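Local coordinates for putative oxidoreductase (Magnetospirillum magnetotacticum, PDB 3C1A), which probably works as an NAD(P)-dependent oxidoreductase of the Gfo/Idh/MocA family, with a Rossmann domain expected to bind the dinucleotide, at residues Val11-Ile16 against Arg285-Ala290; Arg27-Ala30 against Gly34-Leu37; Ser63-Pro68 against Thr86-Ala91. One frame throughout, in Å; residues are numbered along the deposited sequence.

In the fold
All three contacts are buried and apolar, with no hydrogen bond between their segments, and all lie against the six-stranded parallel sheet of the Rossmann domain. Contacts 1 and 2, their centres about 8 Å apart, share one face: strands 11-17 and 35-42, joined by backbone hydrogen bonds such as Leu-13 N to Ala-36 O, lie beneath helices 279-290 and 25-31. Contact 3, its centre about 14 Å from that of contact 1 and farthest from the chain's centre, pairs two helices at the other face, meeting Ala-14 and Ile-16. Branched side chains rest on alanines in all three, with a phenylalanine added in contact 1 and a leucine in contact 2; contacts 2 and 3 each include one partly exposed alanine.

Contact 1: residues Val11-Ile16 against Arg285-Ala290; sequences VRLALI and RLFAGA
Leu-13 and Phe-287 lie alongside each other with their side chains running in opposite directions, so that the leucine reaching from the sheet slides past the phenylalanine reaching from the helix. Their nearest atoms are Leu-13 CD2 and Phe-287 CE2, 4.1 Å apart, and the methyl approaches the ring obliquely. Phe-287 can do this because its CG is anti to the backbone N (chi1 170°), which carries the ring toward the strand although its CB does not point there. The second methyl of the same leucine, CD1, reaches Ala-288 CB at 4.4 Å, so each branch meets one of two consecutive helix residues. Two residues earlier, on the same face of the strand, Val-11 faces Ala-288 with CB to CB at 4.4 Å. Its CG2 comes closer still to the carbonyl, 3.4 Å from Ala-288 O, a van der Waals contact with the helix backbone. Alanine suits this place: its single methyl fits between valine and leucine while the helix stays near the sheet, the short axes passing 9.0 Å apart at an angle of 119°. Beyond the pair, Phe-287 also rests on Ala-72 of strand 72-76 and on Met-122, and Ala-288 on Ala-35 of strand 35-42. Helix 279-290, from far along the chain, therefore lies across three adjoining strands of the Rossmann sheet, next to helix 25-31.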
loop_
_atom_site.group_PDB
_atom_site.type_symbol
_atom_site.label_atom_id
_atom_site.label_comp_id
_atom_site.label_asym_id
_atom_site.label_seq_id
_atom_site.Cartn_x
_atom_site.Cartn_y
_atom_site.Cartn_z
ATOM N N VAL A 11 18.050 12.096 -8.002
ATOM C CA VAL A 11 18.253 11.193 -6.888
ATOM C C VAL A 11 18.474 9.792 -7.470
ATOM O O VAL A 11 17.706 9.333 -8.318
ATOM C CB VAL A 11 17.047 11.213 -5.902
ATOM C CG1 VAL A 11 17.168 10.091 -4.862
ATOM C CG2 VAL A 11 16.914 12.605 -5.214
ATOM N N ARG A 12 19.530 9.123 -7.025
ATOM C CA ARG A 12 19.940 7.879 -7.646
ATOM C C ARG A 12 19.287 6.706 -6.933
ATOM O O ARG A 12 19.614 6.405 -5.808
ATOM C CB ARG A 12 21.458 7.828 -7.670
ATOM C CG ARG A 12 22.054 9.068 -8.414
ATOM C CD ARG A 12 23.564 9.063 -8.383
ATOM N NE ARG A 12 24.086 9.203 -7.027
ATOM C CZ ARG A 12 24.253 10.371 -6.405
ATOM N NH1 ARG A 12 23.940 11.529 -6.988
ATOM N NH2 ARG A 12 24.726 10.391 -5.170
ATOM N N LEU A 13 18.324 6.103 -7.610
ATOM C CA LEU A 13 17.535 5.007 -7.095
ATOM C C LEU A 13 17.924 3.704 -7.694
ATOM O O LEU A 13 18.337 3.637 -8.837
ATOM C CB LEU A 13 16.045 5.213 -7.385
ATOM C CG LEU A 13 15.364 6.462 -6.876
ATOM C CD1 LEU A 13 13.866 6.443 -7.323
ATOM C CD2 LEU A 13 15.512 6.565 -5.374
ATOM N N ALA A 14 17.772 2.644 -6.907
ATOM C CA ALA A 14 17.938 1.300 -7.427
ATOM C C ALA A 14 16.695 0.478 -7.079
ATOM O O ALA A 14 16.017 0.751 -6.088
ATOM C CB ALA A 14 19.201 0.655 -6.868
ATOM N N LEU A 15 16.396 -0.515 -7.914
ATOM C CA LEU A 15 15.219 -1.345 -7.735
ATOM C C LEU A 15 15.619 -2.810 -7.578
ATOM O O LEU A 15 16.438 -3.358 -8.367
ATOM C CB LEU A 15 14.289 -1.160 -8.934
ATOM C CG LEU A 15 13.041 -2.041 -9.059
ATOM C CD1 LEU A 15 12.138 -1.837 -7.858
ATOM C CD2 LEU A 15 12.314 -1.727 -10.366
ATOM N N ILE A 16 15.122 -3.430 -6.514
ATOM C CA ILE A 16 15.349 -4.824 -6.320
ATOM C C ILE A 16 13.955 -5.419 -6.528
ATOM O O ILE A 16 13.039 -5.154 -5.741
ATOM C CB ILE A 16 15.947 -5.168 -4.951
ATOM C CG1 ILE A 16 17.323 -4.490 -4.791
ATOM C CG2 ILE A 16 16.020 -6.678 -4.817
ATOM C CD1 ILE A 16 17.833 -4.415 -3.379
ATOM N N ARG A 285 7.645 9.896 -6.656
ATOM C CA ARG A 285 8.070 11.309 -6.691
ATOM C C ARG A 285 8.356 11.858 -5.298
ATOM O O ARG A 285 9.431 12.392 -5.048
ATOM C CB ARG A 285 7.024 12.175 -7.395
ATOM C CG ARG A 285 7.452 13.638 -7.577
ATOM C CD ARG A 285 6.381 14.495 -8.213
ATOM N NE ARG A 285 5.111 14.375 -7.519
ATOM C CZ ARG A 285 4.775 15.066 -6.445
ATOM N NH1 ARG A 285 5.612 15.964 -5.940
ATOM N NH2 ARG A 285 3.594 14.866 -5.890
ATOM N N LEU A 286 7.399 11.719 -4.389
ATOM C CA LEU A 286 7.584 12.134 -3.008
ATOM C C LEU A 286 8.747 11.438 -2.319
ATOM O O LEU A 286 9.565 12.088 -1.649
ATOM C CB LEU A 286 6.313 11.914 -2.206
ATOM C CG LEU A 286 5.172 12.864 -2.595
ATOM C CD1 LEU A 286 3.918 12.450 -1.773
ATOM C CD2 LEU A 286 5.572 14.330 -2.418
ATOM N N PHE A 287 8.828 10.124 -2.464
ATOM C CA PHE A 287 9.892 9.341 -1.830
ATOM C C PHE A 287 11.235 9.855 -2.331
ATOM O O PHE A 287 12.062 10.220 -1.535
ATOM C CB PHE A 287 9.748 7.839 -2.112
ATOM C CG PHE A 287 10.919 7.030 -1.690
ATOM C CD1 PHE A 287 11.130 6.722 -0.340
ATOM C CD2 PHE A 287 11.824 6.544 -2.630
ATOM C CE1 PHE A 287 12.255 5.988 0.063
ATOM C CE2 PHE A 287 12.954 5.752 -2.217
ATOM C CZ PHE A 287 13.177 5.502 -0.912
ATOM N N ALA A 288 11.415 9.944 -3.639
ATOM C CA ALA A 288 12.716 10.395 -4.177
ATOM C C ALA A 288 13.029 11.783 -3.639
ATOM O O ALA A 288 14.177 12.089 -3.289
ATOM C CB ALA A 288 12.748 10.349 -5.695
ATOM N N GLY A 289 11.982 12.598 -3.496
ATOM C CA GLY A 289 12.116 13.953 -2.965
ATOM C C GLY A 289 12.486 14.079 -1.503
ATOM O O GLY A 289 12.987 15.120 -1.077
ATOM N N ALA A 290 12.255 13.031 -0.731
ATOM C CA ALA A 290 12.570 13.046 0.668
ATOM C C ALA A 290 13.937 12.423 0.979
ATOM O O ALA A 290 14.427 12.514 2.107
ATOM C CB ALA A 290 11.456 12.401 1.422
#

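Contact 2: residues Arg27-Ala30 against Gly34-Leu37; sequences RTIA and GAAL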
loop_
_atom_site.group_PDB
_atom_site.type_symbol
_atom_site.label_atom_id
_atom_site.label_comp_id
_atom_site.label_asym_id
_atom_site.label_seq_id
_atom_site.Cartn_x
_atom_site.Cartn_y
_atom_site.Cartn_z
ATOM N N ARG A 27 8.891 2.089 -15.136
ATOM C CA ARG A 27 8.346 3.181 -16.008
ATOM C C ARG A 27 8.046 4.436 -15.209
ATOM O O ARG A 27 8.202 5.548 -15.711
ATOM C CB ARG A 27 7.086 2.767 -16.765
ATOM C CG ARG A 27 5.919 2.368 -15.901
ATOM C CD ARG A 27 4.731 1.950 -16.758
ATOM N NE ARG A 27 3.475 2.332 -16.127
ATOM N N THR A 28 7.613 4.256 -13.969
ATOM C CA THR A 28 7.345 5.390 -13.082
ATOM C C THR A 28 8.639 6.147 -12.817
ATOM O O THR A 28 8.690 7.378 -12.943
ATOM C CB THR A 28 6.748 4.928 -11.732
ATOM O OG1 THR A 28 5.524 4.198 -11.943
ATOM C CG2 THR A 28 6.490 6.119 -10.850
ATOM N N ILE A 29 9.711 5.434 -12.462
ATOM C CA ILE A 29 10.976 6.120 -12.203
ATOM C C ILE A 29 11.459 6.808 -13.476
ATOM O O ILE A 29 11.989 7.921 -13.422
ATOM C CB ILE A 29 12.098 5.210 -11.724
ATOM C CG1 ILE A 29 11.741 4.513 -10.394
ATOM C CG2 ILE A 29 13.395 6.031 -11.574
ATOM C CD1 ILE A 29 12.659 3.384 -10.077
ATOM N N ALA A 30 11.301 6.145 -14.621
ATOM C CA ALA A 30 11.754 6.735 -15.895
ATOM C C ALA A 30 11.095 8.069 -16.214
ATOM O O ALA A 30 11.717 8.946 -16.841
ATOM C CB ALA A 30 11.528 5.754 -17.047
ATOM N N GLY A 34 13.214 14.130 -11.391
ATOM C CA GLY A 34 14.138 14.285 -10.282
ATOM C C GLY A 34 14.788 13.014 -9.779
ATOM O O GLY A 34 15.482 13.042 -8.778
ATOM N N ALA A 35 14.565 11.906 -10.469
ATOM C CA ALA A 35 15.126 10.627 -10.076
ATOM C C ALA A 35 15.676 9.896 -11.297
ATOM O O ALA A 35 15.281 10.186 -12.447
ATOM C CB ALA A 35 14.081 9.801 -9.369
ATOM N N ALA A 36 16.584 8.956 -11.033
ATOM C CA ALA A 36 17.220 8.109 -12.041
ATOM C C ALA A 36 17.329 6.670 -11.507
ATOM O O ALA A 36 17.653 6.478 -10.337
ATOM C CB ALA A 36 18.604 8.645 -12.355
ATOM N N LEU A 37 17.040 5.675 -12.345
ATOM C CA LEU A 37 17.287 4.265 -11.994
ATOM C C LEU A 37 18.728 3.945 -12.377
ATOM O O LEU A 37 19.044 3.796 -13.542
ATOM C CB LEU A 37 16.290 3.312 -12.693
ATOM C CG LEU A 37 16.338 1.830 -12.331
ATOM C CD1 LEU A 37 15.878 1.667 -10.904
ATOM C CD2 LEU A 37 15.503 0.983 -13.309
#
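Ile-29 carries the whole helix side of this contact, using both of its branches. The longer one ends in CD1, 3.7 Å from CD1 of Leu-37, and the two side chains cross nearly at a right angle. The shorter one, CG2, stands anti to the backbone N and dips onto the strand itself, 3.7 Å from Leu-37 N and 4.0 Å from Ala-36 C, with Ala-35 CB beside it at 4.4 Å. A beta-branched residue is well suited here, since one methyl can press on the peptide while the other arm reaches along to the next large side chain; the small Ala-35 lets the helix lie close. These elements are the second half of the beta-alpha-beta unit made by strand 11-17, helix 25-31 and strand 35-42, the opening unit of a Rossmann fold. Farther out, Ala-35 also touches Leu-13 of the first strand and Ala-288 of helix 279-290, while Leu-37 packs on Leu-15 and also touches Pro-52 and Cys-55 in a loop. On the helix, Thr-28 OG1 is hydrogen-bonded to Asn-24 O one turn back, and its side chain leans on Leu-280, Thr-281 and Val-284.

Contact 3: residues Ser63-Pro68 against Thr86-Ala91; sequences SVVSAP and TLAAIA
Val-65 meets Ala-88 and Ala-89 through both of its methyls, and its first torsion sets the fork: at chi1 -46°, CG1 is anti to the carbonyl carbon and CG2 lies between the backbone N and that carbon. This turns the two prongs toward successive residues of the neighbouring helix. CG1 goes to Ala-89, 4.2 Å from its CA and 4.3 Å from its CB, while CG2 goes to Ala-88, 4.4 Å from the CB and 4.3 Å from the carbonyl O. The valine thus sits against the helix surface and touches backbone as well as methyl groups. Alanine suits both positions, since its short side chain lets the backbones come near, with CA atoms of Val-65 and Ala-89 only 5.6 Å apart. All of these are van der Waals contacts, with no hydrogen bond between the segments. The polar bonds lie to one side, where Val-65 O accepts from Ser-92 OG and Ala-67 O from Lys-94 NZ, tying the end of the short helix to the chain just after helix 82-91. Val-64 faces the sheet and packs on Ala-14 and Ile-16, the latter also touched by Val-65 CG1, while Leu-87 and Ile-90 turn to the next helix, 106-119. Helix 62-65 belongs to the connection from the outer strand 56-58 back to strand 72-76, and helix 82-91 joins 72-76 to 95-99. Their contact is of the kind found at the crossover of a Rossmann fold, where the chain passes to the second face of the parallel sheet.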
loop_
_atom_site.group_PDB
_atom_site.type_symbol
_atom_site.label_atom_id
_atom_site.label_comp_id
_atom_site.label_asym_id
_atom_site.label_seq_id
_atom_site.Cartn_x
_atom_site.Cartn_y
_atom_site.Cartn_z
ATOM N N SER A 63 24.729 -6.456 -4.452
ATOM C CA SER A 63 25.484 -5.452 -5.199
ATOM C C SER A 63 24.745 -4.129 -5.325
ATOM O O SER A 63 25.364 -3.071 -5.554
ATOM C CB SER A 63 25.849 -5.971 -6.580
ATOM O OG SER A 63 26.588 -7.186 -6.472
ATOM N N VAL A 64 23.424 -4.164 -5.225
ATOM C CA VAL A 64 22.660 -2.913 -5.235
ATOM C C VAL A 64 22.886 -2.146 -3.946
ATOM O O VAL A 64 23.154 -0.950 -3.985
ATOM C CB VAL A 64 21.172 -3.148 -5.491
ATOM C CG1 VAL A 64 20.383 -1.868 -5.220
ATOM C CG2 VAL A 64 20.997 -3.617 -6.935
ATOM N N VAL A 65 22.847 -2.836 -2.802
ATOM C CA VAL A 65 23.024 -2.161 -1.504
ATOM C C VAL A 65 24.488 -1.812 -1.171
ATOM O O VAL A 65 24.750 -0.963 -0.323
ATOM C CB VAL A 65 22.380 -2.947 -0.294
ATOM C CG1 VAL A 65 20.928 -3.459 -0.622
ATOM C CG2 VAL A 65 23.241 -4.070 0.190
ATOM N N SER A 66 25.440 -2.456 -1.840
ATOM C CA SER A 66 26.857 -2.109 -1.665
ATOM C C SER A 66 27.316 -1.019 -2.613
ATOM O O SER A 66 28.487 -0.657 -2.595
ATOM C CB SER A 66 27.757 -3.320 -1.872
ATOM O OG SER A 66 27.445 -4.334 -0.937
ATOM N N ALA A 67 26.409 -0.515 -3.442
ATOM C CA ALA A 67 26.735 0.393 -4.524
ATOM C C ALA A 67 26.964 1.773 -3.952
ATOM O O ALA A 67 26.110 2.260 -3.212
ATOM C CB ALA A 67 25.582 0.416 -5.544
ATOM N N PRO A 68 28.121 2.415 -4.260
ATOM C CA PRO A 68 28.383 3.713 -3.605
ATOM C C PRO A 68 27.503 4.859 -4.065
ATOM O O PRO A 68 27.212 5.763 -3.290
ATOM C CB PRO A 68 29.851 4.000 -3.963
ATOM C CG PRO A 68 30.155 3.182 -5.123
ATOM C CD PRO A 68 29.229 2.005 -5.134
ATOM N N THR A 86 15.559 -5.272 3.365
ATOM C CA THR A 86 15.406 -3.993 4.085
ATOM C C THR A 86 16.463 -3.795 5.160
ATOM O O THR A 86 17.056 -2.758 5.267
ATOM C CB THR A 86 13.978 -3.851 4.702
ATOM O OG1 THR A 86 12.977 -3.986 3.676
ATOM C CG2 THR A 86 13.812 -2.537 5.397
ATOM N N LEU A 87 16.665 -4.793 5.999
ATOM C CA LEU A 87 17.732 -4.750 6.980
ATOM C C LEU A 87 19.106 -4.510 6.370
ATOM O O LEU A 87 19.879 -3.764 6.947
ATOM C CB LEU A 87 17.720 -6.024 7.794
ATOM C CG LEU A 87 16.517 -6.125 8.733
ATOM C CD1 LEU A 87 16.379 -7.597 9.234
ATOM C CD2 LEU A 87 16.645 -5.109 9.890
ATOM N N ALA A 88 19.386 -5.102 5.205
ATOM C CA ALA A 88 20.664 -4.912 4.494
ATOM C C ALA A 88 20.788 -3.517 3.965
ATOM O O ALA A 88 21.835 -2.911 4.056
ATOM C CB ALA A 88 20.795 -5.888 3.357
ATOM N N ALA A 89 19.707 -3.005 3.391
ATOM C CA ALA A 89 19.686 -1.635 2.905
ATOM C C ALA A 89 19.901 -0.607 4.017
ATOM O O ALA A 89 20.714 0.299 3.867
ATOM C CB ALA A 89 18.363 -1.357 2.133
ATOM N N ILE A 90 19.199 -0.782 5.141
ATOM C CA ILE A 90 19.336 0.092 6.319
ATOM C C ILE A 90 20.769 0.078 6.834
ATOM O O ILE A 90 21.325 1.135 7.131
ATOM C CB ILE A 90 18.373 -0.346 7.470
ATOM C CG1 ILE A 90 16.899 -0.080 7.086
ATOM C CG2 ILE A 90 18.685 0.411 8.750
ATOM C CD1 ILE A 90 15.861 -0.779 7.994
ATOM N N ALA A 91 21.312 -1.132 7.019
ATOM C CA ALA A 91 22.695 -1.339 7.457
ATOM C C ALA A 91 23.688 -0.579 6.561
ATOM O O ALA A 91 24.744 -0.119 7.028
ATOM C CB ALA A 91 23.017 -2.834 7.470
#